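Local coordinates for protein transketolase (Campylobacter jejuni, PDB 3L84) that belongs to the transketolase family of thiamine diphosphate-binding enzymes, with three domains in each subunit of a two-chain assembly, at residues 329-334 and 345-350; 335-340 and 502-507; 454-459 and 603-608; 527-532 and 555-560; 579-584 and 594-599. All blocks are in the same frame, centred on the assembly; numbering follows the deposited sequence.

Contact 1. Residues 329-334 and 345-350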
# COMPACT_ATOMS: atom_id res chain seq x y z
N ALA A 329 -5.28 15.31 -32.00
CA ALA A 329 -6.41 16.22 -31.83
C ALA A 329 -7.27 15.66 -30.71
O ALA A 329 -7.96 14.61 -30.86
CB ALA A 329 -7.21 16.34 -33.14
N TYR A 330 -7.23 16.34 -29.60
CA TYR A 330 -7.99 15.93 -28.41
C TYR A 330 -9.42 16.38 -28.53
O TYR A 330 -9.73 17.24 -29.37
CB TYR A 330 -7.41 16.58 -27.18
CG TYR A 330 -6.06 16.05 -26.77
CD1 TYR A 330 -5.95 15.10 -25.78
CD2 TYR A 330 -4.89 16.52 -27.35
CE1 TYR A 330 -4.72 14.63 -25.37
CE2 TYR A 330 -3.66 16.03 -26.95
CZ TYR A 330 -3.58 15.08 -25.96
OH TYR A 330 -2.36 14.59 -25.52
N PRO A 331 -10.34 15.81 -27.75
CA PRO A 331 -11.72 16.34 -27.77
C PRO A 331 -11.78 17.77 -27.29
O PRO A 331 -10.98 18.17 -26.42
CB PRO A 331 -12.48 15.43 -26.77
CG PRO A 331 -11.53 14.25 -26.54
CD PRO A 331 -10.16 14.80 -26.69
N ASP A 332 -12.76 18.48 -27.82
CA ASP A 332 -13.04 19.86 -27.47
C ASP A 332 -14.17 19.85 -26.46
O ASP A 332 -15.32 19.68 -26.78
CB ASP A 332 -13.41 20.66 -28.69
CG ASP A 332 -13.69 22.11 -28.38
OD1 ASP A 332 -13.59 22.52 -27.20
OD2 ASP A 332 -14.04 22.88 -29.31
N PHE A 333 -13.81 20.06 -25.20
CA PHE A 333 -14.76 20.04 -24.10
C PHE A 333 -15.20 21.42 -23.66
O PHE A 333 -15.87 21.55 -22.61
CB PHE A 333 -14.18 19.29 -22.90
CG PHE A 333 -13.90 17.84 -23.15
CD1 PHE A 333 -14.92 16.95 -23.37
CD2 PHE A 333 -12.61 17.37 -23.05
CE1 PHE A 333 -14.63 15.59 -23.53
CE2 PHE A 333 -12.34 16.03 -23.21
CZ PHE A 333 -13.36 15.16 -23.42
N LYS A 334 -14.80 22.44 -24.38
CA LYS A 334 -15.19 23.80 -24.03
C LYS A 334 -16.70 23.94 -23.81
O LYS A 334 -17.47 23.61 -24.64
CB LYS A 334 -14.65 24.82 -25.02
CG LYS A 334 -14.86 26.21 -24.57
CD LYS A 334 -14.25 27.23 -25.51
CE LYS A 334 -14.40 28.64 -24.96
NZ LYS A 334 -14.06 29.59 -26.04
N GLY A 345 -11.90 9.49 -19.85
CA GLY A 345 -12.09 8.29 -20.62
C GLY A 345 -12.09 8.58 -22.11
O GLY A 345 -11.53 7.81 -22.91
N GLU A 346 -12.71 9.69 -22.51
CA GLU A 346 -12.67 10.06 -23.92
C GLU A 346 -11.26 10.38 -24.40
O GLU A 346 -10.85 9.99 -25.50
CB GLU A 346 -13.55 11.28 -24.12
CG GLU A 346 -15.02 10.96 -23.92
CD GLU A 346 -15.76 10.84 -25.17
OE1 GLU A 346 -16.69 11.66 -25.34
OE2 GLU A 346 -15.40 9.94 -25.98
N ILE A 347 -10.46 11.00 -23.54
CA ILE A 347 -9.07 11.28 -23.87
C ILE A 347 -8.28 9.98 -24.01
O ILE A 347 -7.49 9.83 -24.93
CB ILE A 347 -8.44 12.23 -22.85
CG1 ILE A 347 -9.15 13.59 -22.88
CG2 ILE A 347 -6.94 12.38 -23.15
CD1 ILE A 347 -8.88 14.47 -21.62
N LEU A 348 -8.49 9.05 -23.09
CA LEU A 348 -7.78 7.75 -23.16
C LEU A 348 -8.05 7.07 -24.48
O LEU A 348 -7.15 6.49 -25.12
CB LEU A 348 -8.19 6.83 -22.03
CG LEU A 348 -7.72 7.19 -20.63
CD1 LEU A 348 -8.42 6.28 -19.60
CD2 LEU A 348 -6.19 7.17 -20.52
N ASN A 349 -9.30 7.16 -24.95
CA ASN A 349 -9.65 6.60 -26.26
C ASN A 349 -8.96 7.30 -27.43
O ASN A 349 -8.49 6.63 -28.33
CB ASN A 349 -11.17 6.57 -26.41
CG ASN A 349 -11.78 5.33 -25.79
OD1 ASN A 349 -11.96 4.33 -26.46
ND2 ASN A 349 -12.00 5.36 -24.48
N VAL A 350 -8.86 8.62 -27.40
CA VAL A 350 -8.14 9.35 -28.44
C VAL A 350 -6.66 8.98 -28.42
O VAL A 350 -6.05 8.76 -29.47
CB VAL A 350 -8.31 10.87 -28.23
CG1 VAL A 350 -7.33 11.67 -29.10
CG2 VAL A 350 -9.76 11.31 -28.56
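Ile347 and Val350, neighbours on one flank of helix 340-354, receive Tyr330, Pro331 and Phe333 from an extended loop. This is loop-on-helix packing at the pyrimidine-binding domain of the transketolase fold, and its side-chain contacts are apolar. Ile347 gives up the most surface, and its two branches divide the work. CG2, anti to the backbone N, meets the edge of the Tyr330 ring close to the ring plane, 3.9 Å from CE1. CG1 lies anti to the carbonyl carbon (chi1 -63°), a torsion that turns the other branch toward Pro331 and Phe333. It comes 4.1 Å from Pro331 CD and 4.0 Å from Phe333 CE2, and CD1 follows it along the same ring.

Phe333 also presents its edge to the helix: CZ stands 3.9 Å from Glu346 CB, which lies in the ring plane. One face of this ring is covered from within the loop, with Pro331 CB 3.4 Å above the plane and offset toward the rim. The proline is thus wedged between the phenyl ring and the helix. Its ring points CG and CD at one Val350 methyl, CD lying 4.0 Å from Val350 CG2 and CG just as near.

Helix 476-488 also packs here: Gln484 and Leu487 touch Tyr330, while Asn479 and Trp483 touch Ile347. The loop then bends through an Asx turn, in which Lys334 N donates to Asp332 OD1 at 3.1 Å. At the other end of the loop, the Val350 methyl CG1, anti to the backbone N, abuts the carbonyl oxygen of Ala329, CG1 to O 3.5 Å.

Contact 2. Residues 335-340 and 502-507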
# COMPACT_ATOMS: atom_id res chain seq x y z
N GLY A 335 -17.07 24.42 -22.62
CA GLY A 335 -18.46 24.69 -22.31
C GLY A 335 -19.30 23.48 -21.95
O GLY A 335 -20.51 23.62 -21.71
N LYS A 336 -18.69 22.29 -21.90
CA LYS A 336 -19.43 21.06 -21.67
C LYS A 336 -19.28 20.66 -20.22
O LYS A 336 -18.16 20.39 -19.75
CB LYS A 336 -18.95 19.95 -22.61
CG LYS A 336 -19.19 20.22 -24.06
CD LYS A 336 -18.87 19.00 -24.99
CE LYS A 336 -19.83 18.90 -26.19
NZ LYS A 336 -19.60 19.95 -27.26
N ASP A 337 -20.37 20.63 -19.49
CA ASP A 337 -20.40 20.12 -18.12
C ASP A 337 -20.24 18.59 -18.15
O ASP A 337 -20.92 17.90 -18.89
CB ASP A 337 -21.71 20.46 -17.42
CG ASP A 337 -21.92 21.95 -17.21
OD1 ASP A 337 -21.03 22.82 -17.45
OD2 ASP A 337 -23.10 22.29 -16.88
N LEU A 338 -19.32 18.06 -17.35
CA LEU A 338 -19.04 16.62 -17.35
C LEU A 338 -18.32 16.24 -16.06
O LEU A 338 -17.71 17.07 -15.40
CB LEU A 338 -18.17 16.22 -18.55
CG LEU A 338 -16.98 17.11 -18.88
CD1 LEU A 338 -15.81 16.83 -17.92
CD2 LEU A 338 -16.58 16.96 -20.36
N ALA A 339 -18.43 14.97 -15.70
CA ALA A 339 -17.55 14.43 -14.70
C ALA A 339 -16.17 14.25 -15.34
O ALA A 339 -16.07 13.77 -16.48
CB ALA A 339 -18.07 13.07 -14.26
N THR A 340 -15.08 14.55 -14.61
CA THR A 340 -13.77 14.43 -15.25
C THR A 340 -13.37 12.96 -15.44
O THR A 340 -12.52 12.69 -16.27
CB THR A 340 -12.73 15.26 -14.55
OG1 THR A 340 -12.71 14.96 -13.16
CG2 THR A 340 -12.96 16.77 -14.81
N LEU A 502 -19.11 17.98 -13.09
CA LEU A 502 -18.55 19.31 -12.79
C LEU A 502 -18.94 20.32 -13.86
O LEU A 502 -19.20 19.98 -15.02
CB LEU A 502 -17.02 19.25 -12.72
CG LEU A 502 -16.43 18.14 -11.82
CD1 LEU A 502 -14.91 18.30 -11.73
CD2 LEU A 502 -17.08 18.10 -10.45
N LYS A 503 -18.86 21.59 -13.50
CA LYS A 503 -19.25 22.66 -14.40
C LYS A 503 -18.09 23.11 -15.24
O LYS A 503 -17.01 23.38 -14.78
CB LYS A 503 -19.79 23.84 -13.61
CG LYS A 503 -21.01 23.54 -12.76
CD LYS A 503 -22.33 23.41 -13.55
CE LYS A 503 -22.59 24.56 -14.52
NZ LYS A 503 -23.98 24.52 -15.15
N ALA A 504 -18.35 23.25 -16.52
CA ALA A 504 -17.32 23.77 -17.41
C ALA A 504 -16.91 25.18 -17.01
O ALA A 504 -17.75 26.02 -16.63
CB ALA A 504 -17.86 23.76 -18.85
N LEU A 505 -15.62 25.48 -17.10
CA LEU A 505 -15.08 26.78 -16.77
C LEU A 505 -15.09 27.72 -17.95
O LEU A 505 -15.16 27.33 -19.11
CB LEU A 505 -13.61 26.65 -16.30
CG LEU A 505 -13.34 25.72 -15.13
CD1 LEU A 505 -11.85 25.73 -14.78
CD2 LEU A 505 -14.19 26.10 -13.92
N ASN A 506 -15.02 29.00 -17.63
CA ASN A 506 -14.71 29.99 -18.62
C ASN A 506 -13.21 30.00 -18.91
O ASN A 506 -12.42 29.38 -18.20
CB ASN A 506 -15.27 31.36 -18.19
CG ASN A 506 -16.80 31.35 -18.13
OD1 ASN A 506 -17.47 31.14 -19.14
ND2 ASN A 506 -17.36 31.51 -16.92
N GLU A 507 -12.80 30.72 -19.94
CA GLU A 507 -11.41 30.67 -20.38
C GLU A 507 -10.46 31.36 -19.38
O GLU A 507 -10.86 32.25 -18.65
CB GLU A 507 -11.26 31.25 -21.80
CG GLU A 507 -11.87 30.32 -22.88
CD GLU A 507 -11.36 30.57 -24.30
OE1 GLU A 507 -11.24 29.58 -25.09
OE2 GLU A 507 -11.09 31.75 -24.63
O HOH W 1 -14.94 24.98 -20.54
O HOH W 2 -20.55 25.61 -17.25
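Asp337 reaches across to Leu502, Lys503 and Ala504, beside a single antiparallel bridge that ties the loop entering helix 340-354 to the one leaving strand 493-496. Its CB lies 3.5 Å from Leu502 O. CG, anti to the carbonyl carbon and so beside the backbone N (chi1 -65°), lies 3.8 Å from Lys503 CE. OD1 takes the backbone N-H of Ala504 on its anti side, 2.9 Å from N and nearly straight at 170°, though tilted from the carboxylate plane. Water 2 also donates to OD1 and to Ala504 O. OD2 is met on its syn side, 29° out of the carboxylate plane, by Lys503 NZ at 3.0 Å, a salt bridge reached by bending the lysine chain at chi2 and chi3.

The bridge makes Leu338 and Leu502 a hydrogen-bonded pair: Leu502 N to Leu338 O 2.9 Å, Leu338 N to Leu502 O 3.0 Å. Beyond it Ala504 CB presses on Gly335 C at 3.4 Å, and water 1 links Gly335 N to Leu505 O. With an ammonium, a peptide N-H and a water all directed at it, the carboxylate is probably stabilised as the anion, and bonds at both oxygens fix its rotation.

Contact 3. Residues 454-459 and 603-608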
# COMPACT_ATOMS: atom_id res chain seq x y z
N GLN A 454 -14.01 7.23 0.46
CA GLN A 454 -13.92 8.67 0.23
C GLN A 454 -12.53 9.12 0.52
O GLN A 454 -12.13 9.14 1.69
CB GLN A 454 -14.93 9.41 1.08
CG GLN A 454 -16.38 9.17 0.59
CD GLN A 454 -17.44 9.58 1.58
OE1 GLN A 454 -17.12 9.90 2.72
NE2 GLN A 454 -18.70 9.57 1.18
N PRO A 455 -11.75 9.51 -0.49
CA PRO A 455 -10.43 10.03 -0.25
C PRO A 455 -10.42 11.28 0.62
O PRO A 455 -11.37 12.06 0.61
CB PRO A 455 -9.93 10.38 -1.66
CG PRO A 455 -10.70 9.50 -2.55
CD PRO A 455 -12.06 9.42 -1.93
N ILE A 456 -9.38 11.40 1.44
CA ILE A 456 -9.17 12.58 2.29
C ILE A 456 -7.70 13.00 2.21
O ILE A 456 -7.40 14.18 1.93
CB ILE A 456 -9.57 12.31 3.78
CG1 ILE A 456 -11.04 11.93 3.92
CG2 ILE A 456 -9.20 13.51 4.66
CD1 ILE A 456 -12.05 13.05 3.66
N GLU A 457 -6.80 12.07 2.45
CA GLU A 457 -5.36 12.33 2.60
C GLU A 457 -4.51 11.99 1.36
O GLU A 457 -3.31 12.26 1.35
CB GLU A 457 -4.79 11.57 3.81
CG GLU A 457 -4.74 10.06 3.71
CD GLU A 457 -6.02 9.30 4.08
OE1 GLU A 457 -7.17 9.78 3.81
OE2 GLU A 457 -5.91 8.16 4.59
N GLN A 458 -5.13 11.41 0.34
CA GLN A 458 -4.36 10.91 -0.79
C GLN A 458 -3.76 12.00 -1.65
O GLN A 458 -2.68 11.80 -2.22
CB GLN A 458 -5.21 9.94 -1.61
CG GLN A 458 -5.52 8.63 -0.87
CD GLN A 458 -6.52 8.78 0.26
OE1 GLN A 458 -7.44 9.60 0.17
NE2 GLN A 458 -6.39 7.98 1.30
N LEU A 459 -4.44 13.12 -1.82
CA LEU A 459 -3.87 14.23 -2.57
C LEU A 459 -2.58 14.68 -1.90
O LEU A 459 -1.57 14.95 -2.58
CB LEU A 459 -4.91 15.34 -2.64
CG LEU A 459 -4.84 16.43 -3.67
CD1 LEU A 459 -4.72 15.85 -5.09
CD2 LEU A 459 -6.10 17.27 -3.56
N GLU A 603 -11.06 17.79 7.58
CA GLU A 603 -10.07 17.32 8.59
C GLU A 603 -10.41 15.95 9.15
O GLU A 603 -9.58 15.38 9.88
CB GLU A 603 -9.95 18.35 9.69
CG GLU A 603 -9.34 19.64 9.22
CD GLU A 603 -9.17 20.62 10.35
OE1 GLU A 603 -8.04 20.70 10.90
OE2 GLU A 603 -10.17 21.29 10.71
N SER A 604 -11.59 15.44 8.88
CA SER A 604 -12.06 14.16 9.38
C SER A 604 -12.20 13.18 8.23
O SER A 604 -12.02 13.54 7.07
CB SER A 604 -13.42 14.35 10.08
OG SER A 604 -14.43 14.65 9.15
N PHE A 605 -12.59 11.95 8.53
CA PHE A 605 -13.10 11.05 7.52
C PHE A 605 -14.50 11.48 7.06
O PHE A 605 -15.13 12.35 7.69
CB PHE A 605 -13.07 9.60 7.95
CG PHE A 605 -11.68 9.06 8.14
CD1 PHE A 605 -10.85 8.86 7.04
CD2 PHE A 605 -11.18 8.73 9.39
CE1 PHE A 605 -9.57 8.34 7.17
CE2 PHE A 605 -9.90 8.23 9.54
CZ PHE A 605 -9.08 8.04 8.42
N GLY A 606 -14.95 10.91 5.97
CA GLY A 606 -16.24 11.27 5.40
C GLY A 606 -17.45 10.62 6.03
O GLY A 606 -17.44 10.27 7.21
N GLU A 607 -18.54 10.56 5.26
CA GLU A 607 -19.82 10.06 5.73
C GLU A 607 -20.51 9.33 4.59
O GLU A 607 -20.45 9.74 3.46
CB GLU A 607 -20.70 11.23 6.18
CG GLU A 607 -20.27 11.93 7.45
CD GLU A 607 -20.49 11.13 8.70
OE1 GLU A 607 -21.14 10.05 8.69
OE2 GLU A 607 -19.96 11.61 9.75
N SER A 608 -21.26 8.28 4.90
CA SER A 608 -22.14 7.64 3.94
C SER A 608 -23.43 8.43 3.79
O SER A 608 -24.22 8.51 4.71
CB SER A 608 -22.41 6.19 4.41
OG SER A 608 -23.35 5.55 3.58
O HOH W 3 -13.23 9.22 4.34
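Gln454 NE2 donates to Glu607 O at 2.9 Å, the main direct bond between these two segments, whose touching parts run in nearly opposite directions. The acceptor lies close to the plane of the glutamine amide, but the donor stands above the carbonyl plane. OE1 of the same amide accepts from Glu607 N at 3.0 Å, a weak bond bent to 124°. One side-chain amide therefore spans both the N-H and the C=O of a single residue. The glutamine chain runs extended beyond CG to get there, and OE1 lies 3.1 Å from Gly606 CA, close against the backbone. Water 3 adds a link, donating to Gln454 O and accepting from Gly606 N.

Ile456 supplies the apolar half. Its CD1 abuts Ser604 O at 3.4 Å, a buried carbonyl oxygen with no polar partner in the model, and its CG1 lies 4.4 Å from Phe605 CD1.

The contact joins the pyrimidine-binding domain, at the start of helix 458-464, to the C-terminal domain, at the loop between strand 598-600 and helix 611-617, where Arg617 holds Glu607. It is part of the dimer interface: from helix 418-431 of the second subunit, Lys422 and Arg426 bind Glu457, Arg426 also bonds Gln454 O, and Leu430 packs on Phe605.

Contact 4. Residues 527-532 and 555-560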
# COMPACT_ATOMS: atom_id res chain seq x y z
N LYS A 527 -9.17 41.94 -2.53
CA LYS A 527 -9.09 41.76 -1.12
C LYS A 527 -8.92 40.28 -0.76
O LYS A 527 -8.35 39.98 0.30
CB LYS A 527 -10.38 42.27 -0.46
CG LYS A 527 -10.68 43.76 -0.69
CD LYS A 527 -9.58 44.64 -0.10
CE LYS A 527 -9.95 46.12 -0.11
NZ LYS A 527 -9.06 46.90 0.80
N PHE A 528 -9.45 39.40 -1.60
CA PHE A 528 -9.39 37.95 -1.37
C PHE A 528 -9.00 37.26 -2.64
O PHE A 528 -9.38 37.72 -3.72
CB PHE A 528 -10.75 37.38 -0.97
CG PHE A 528 -11.30 37.96 0.28
CD1 PHE A 528 -10.68 37.73 1.50
CD2 PHE A 528 -12.46 38.72 0.25
CE1 PHE A 528 -11.20 38.28 2.65
CE2 PHE A 528 -12.97 39.27 1.41
CZ PHE A 528 -12.34 39.04 2.61
N THR A 529 -8.27 36.15 -2.53
CA THR A 529 -8.05 35.23 -3.63
C THR A 529 -8.56 33.88 -3.20
O THR A 529 -8.16 33.40 -2.14
CB THR A 529 -6.57 35.15 -4.06
OG1 THR A 529 -6.14 36.44 -4.52
CG2 THR A 529 -6.36 34.13 -5.17
N LEU A 530 -9.46 33.28 -3.98
CA LEU A 530 -9.98 31.94 -3.71
C LEU A 530 -9.27 31.00 -4.65
O LEU A 530 -9.33 31.21 -5.87
CB LEU A 530 -11.49 31.90 -3.93
CG LEU A 530 -12.35 32.73 -2.95
CD1 LEU A 530 -12.31 34.24 -3.14
CD2 LEU A 530 -13.80 32.26 -3.09
N LEU A 531 -8.56 30.05 -4.11
CA LEU A 531 -7.73 29.10 -4.84
C LEU A 531 -8.33 27.71 -4.65
O LEU A 531 -8.56 27.30 -3.50
CB LEU A 531 -6.29 29.14 -4.29
CG LEU A 531 -5.29 28.22 -4.94
CD1 LEU A 531 -3.89 28.81 -4.93
CD2 LEU A 531 -5.31 26.87 -4.29
N ALA A 532 -8.55 26.98 -5.74
CA ALA A 532 -9.13 25.66 -5.62
C ALA A 532 -8.64 24.80 -6.75
O ALA A 532 -8.12 25.30 -7.75
CB ALA A 532 -10.65 25.73 -5.64
N ASN A 555 -9.93 37.69 -6.60
CA ASN A 555 -9.33 36.80 -7.59
C ASN A 555 -9.85 35.39 -7.38
O ASN A 555 -10.14 35.00 -6.26
CB ASN A 555 -7.79 36.79 -7.49
CG ASN A 555 -7.12 38.01 -8.09
OD1 ASN A 555 -7.77 38.95 -8.59
ND2 ASN A 555 -5.78 37.98 -8.09
N VAL A 556 -9.93 34.61 -8.46
CA VAL A 556 -10.18 33.18 -8.37
C VAL A 556 -9.10 32.49 -9.19
O VAL A 556 -8.89 32.80 -10.37
CB VAL A 556 -11.56 32.78 -8.89
CG1 VAL A 556 -11.74 31.27 -8.80
CG2 VAL A 556 -12.69 33.50 -8.11
N VAL A 557 -8.43 31.56 -8.54
CA VAL A 557 -7.36 30.77 -9.09
C VAL A 557 -7.76 29.32 -9.16
O VAL A 557 -8.22 28.75 -8.17
CB VAL A 557 -6.11 30.90 -8.19
CG1 VAL A 557 -5.01 29.88 -8.61
CG2 VAL A 557 -5.55 32.33 -8.20
N SER A 558 -7.60 28.74 -10.35
CA SER A 558 -7.70 27.30 -10.52
C SER A 558 -6.29 26.70 -10.47
O SER A 558 -5.38 27.20 -11.14
CB SER A 558 -8.38 26.94 -11.84
OG SER A 558 -8.46 25.51 -11.97
N MSE A 559 -6.12 25.68 -9.65
CA MSE A 559 -4.83 25.03 -9.46
C MSE A 559 -4.93 23.55 -9.81
O MSE A 559 -4.94 22.68 -8.92
CB MSE A 559 -4.34 25.22 -8.02
CG MSE A 559 -2.88 24.75 -7.79
SE MSE A 559 -2.34 24.68 -5.96
CE MSE A 559 -3.55 23.27 -5.44
N PRO A 560 -4.92 23.23 -11.09
CA PRO A 560 -4.95 21.84 -11.49
C PRO A 560 -3.70 21.07 -11.10
O PRO A 560 -3.77 19.85 -11.05
CB PRO A 560 -5.14 21.92 -13.01
CG PRO A 560 -4.63 23.27 -13.38
CD PRO A 560 -5.06 24.14 -12.25
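Phe528, whose carbonyl oxygen takes the N-H of Asn555 at 2.9 Å, carries its flat ring away from the neighbouring strand; Lys527 CB lies 4.2 Å above one ring face, offset toward the rim. The other flat side-chain group is the Asn555 amide, anchored at both ends by Ser523 N and Leu576 O. Asn555 CB meets Thr529 OG1 at 3.4 Å, and that hydroxyl is bonded in turn to Lys578 O.

Between the strands runs a parallel ladder of five backbone bonds, the straightest being Val557 N to Leu530 O, 2.8 Å and 173°. On the face of Thr529, Leu531, Asn555 and Val557, methyl groups touch. Val557 CG2 meets Thr529 CG2 at 3.6 Å, while CG1, anti to the backbone N (chi1 170°), meets Leu531 CD1 at 4.0 Å. Past the strand end, selenomethionine Met559 bends at chi3 and sets its SE 4.1 Å from Leu531 CD2.

The two strands belong to a beta-alpha-beta crossover through helix 537-549, which packs on Ala532, Val556 and Ser558. Strand 518-521 runs antiparallel along the outer edge of 554-558, and strand 580-584 continues the sheet on the far side of 528-532.

Contact 5. Residues 579-584 and 594-599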
# COMPACT_ATOMS: atom_id res chain seq x y z
N GLY A 579 -4.15 39.72 -1.79
CA GLY A 579 -4.94 39.89 -0.59
C GLY A 579 -4.84 38.69 0.32
O GLY A 579 -3.77 38.06 0.41
N GLU A 580 -5.94 38.36 0.99
CA GLU A 580 -5.97 37.19 1.84
C GLU A 580 -6.37 36.01 0.97
O GLU A 580 -7.39 36.02 0.26
CB GLU A 580 -6.96 37.41 2.96
CG GLU A 580 -6.94 36.36 4.05
CD GLU A 580 -7.63 36.85 5.31
OE1 GLU A 580 -6.95 37.01 6.36
OE2 GLU A 580 -8.84 37.16 5.25
N VAL A 581 -5.53 34.97 0.97
CA VAL A 581 -5.66 33.82 0.05
C VAL A 581 -6.27 32.67 0.81
O VAL A 581 -5.72 32.26 1.84
CB VAL A 581 -4.29 33.42 -0.51
CG1 VAL A 581 -4.44 32.26 -1.51
CG2 VAL A 581 -3.59 34.64 -1.20
N ILE A 582 -7.38 32.16 0.30
CA ILE A 582 -8.11 31.05 0.90
C ILE A 582 -8.08 29.88 -0.09
O ILE A 582 -8.59 29.99 -1.21
CB ILE A 582 -9.55 31.41 1.26
CG1 ILE A 582 -9.62 32.65 2.18
CG2 ILE A 582 -10.26 30.20 1.90
CD1 ILE A 582 -9.83 33.96 1.48
N GLY A 583 -7.50 28.78 0.35
CA GLY A 583 -7.48 27.53 -0.42
C GLY A 583 -8.69 26.69 -0.10
O GLY A 583 -9.09 26.61 1.08
N VAL A 584 -9.34 26.11 -1.11
CA VAL A 584 -10.55 25.36 -0.94
C VAL A 584 -10.45 24.03 -1.70
O VAL A 584 -10.32 24.00 -2.93
CB VAL A 584 -11.75 26.17 -1.50
CG1 VAL A 584 -13.03 25.40 -1.26
CG2 VAL A 584 -11.80 27.60 -0.89
N LYS A 594 1.34 26.49 1.85
CA LYS A 594 2.47 27.05 1.12
C LYS A 594 2.03 28.31 0.37
O LYS A 594 2.82 29.26 0.26
CB LYS A 594 3.07 26.01 0.20
CG LYS A 594 4.25 26.49 -0.54
CD LYS A 594 5.00 25.38 -1.25
CE LYS A 594 6.20 25.95 -2.02
NZ LYS A 594 7.14 24.89 -2.48
N PHE A 595 0.81 28.33 -0.13
CA PHE A 595 0.31 29.42 -0.97
C PHE A 595 -0.82 30.20 -0.37
O PHE A 595 -1.08 31.31 -0.83
CB PHE A 595 -0.13 28.87 -2.34
CG PHE A 595 0.94 28.19 -3.08
CD1 PHE A 595 2.02 28.91 -3.52
CD2 PHE A 595 0.87 26.83 -3.35
CE1 PHE A 595 3.05 28.30 -4.21
CE2 PHE A 595 1.91 26.21 -4.06
CZ PHE A 595 2.98 26.97 -4.46
N CYS A 596 -1.47 29.69 0.67
CA CYS A 596 -2.72 30.23 1.21
C CYS A 596 -2.57 30.66 2.65
O CYS A 596 -1.83 30.06 3.43
CB CYS A 596 -3.82 29.19 1.15
SG CYS A 596 -4.14 28.57 -0.52
N HIS A 597 -3.28 31.72 3.03
CA HIS A 597 -3.36 32.15 4.42
C HIS A 597 -4.28 31.26 5.21
O HIS A 597 -4.04 31.01 6.41
CB HIS A 597 -3.84 33.58 4.53
CG HIS A 597 -2.97 34.55 3.82
ND1 HIS A 597 -1.83 35.10 4.37
CD2 HIS A 597 -3.08 35.08 2.59
CE1 HIS A 597 -1.28 35.93 3.49
NE2 HIS A 597 -2.03 35.94 2.40
N LYS A 598 -5.36 30.83 4.58
CA LYS A 598 -6.36 30.00 5.21
C LYS A 598 -6.67 28.83 4.29
O LYS A 598 -6.61 28.99 3.08
CB LYS A 598 -7.67 30.77 5.46
CG LYS A 598 -7.55 31.97 6.40
CD LYS A 598 -8.91 32.61 6.61
CE LYS A 598 -8.77 33.76 7.55
NZ LYS A 598 -10.14 34.35 7.78
N VAL A 599 -7.05 27.69 4.85
CA VAL A 599 -7.41 26.52 4.09
C VAL A 599 -8.75 25.99 4.58
O VAL A 599 -8.92 25.77 5.78
CB VAL A 599 -6.33 25.43 4.19
CG1 VAL A 599 -6.75 24.14 3.51
CG2 VAL A 599 -5.00 25.94 3.64
O HOH W 4 -10.66 35.34 5.22
O HOH W 5 -8.94 36.57 9.11
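A parallel pairing at the edge of the C-terminal domain's mixed sheet joins strand 580-584 to the start of strand 598-600. Val581 O is its pivot, gripped by two successive N-H groups: His597 N at 2.8 Å, on a bent path of 131°, and Lys598 N at 3.1 Å, straighter and in the carbonyl plane. Gly583 N returns a bond to Lys598 O at 2.9 Å. Before the strand, Cys596 turns SG beside its backbone N (chi1 -58°) and lays it against Gly583, 3.5 Å from CA, where the glycine has no side chain. The sulfur also meets Val581 CG1 at 3.8 Å.

His597 sets its ring edge toward Val581 N, but CD2 is so near that N (2.9 Å) that the assignment of the ring atoms is doubtful. Phe628 and Ile629 of helix 622-629 cover Ile582.

At the margin, Glu580 OE2 and Lys598 NZ stand 4.0 Å apart, a long salt bridge. Two waters span it: water 4 donates to OE2 at 2.6 Å and accepts from NZ, and water 5 accepts from NZ and bonds OE1 weakly. The pairing is thus largely water-mediated, probably weaker than a direct ion pair.

In the fold
Contacts 4 and 5 belong to one sheet: strands 528-532 and 580-584 are neighbours, and Thr529 O lies 2.8 Å from Ile582 N, probably a hydrogen bond. Contact 4 is wholly buried and relies on backbone ladder and apolar tips, whereas contact 5, at the sheet edge, adds water-bridged charge. Contacts 1 and 2 adjoin and touch, both partly exposed, through the Lys334-Glu507 salt bridge and Phe333 against Leu338; the first is apolar in its side chains, the second ionic and backbone-bonded. Contact 3, buried beside the second subunit, couples the pyrimidine-binding and C-terminal domains through a side-chain amide.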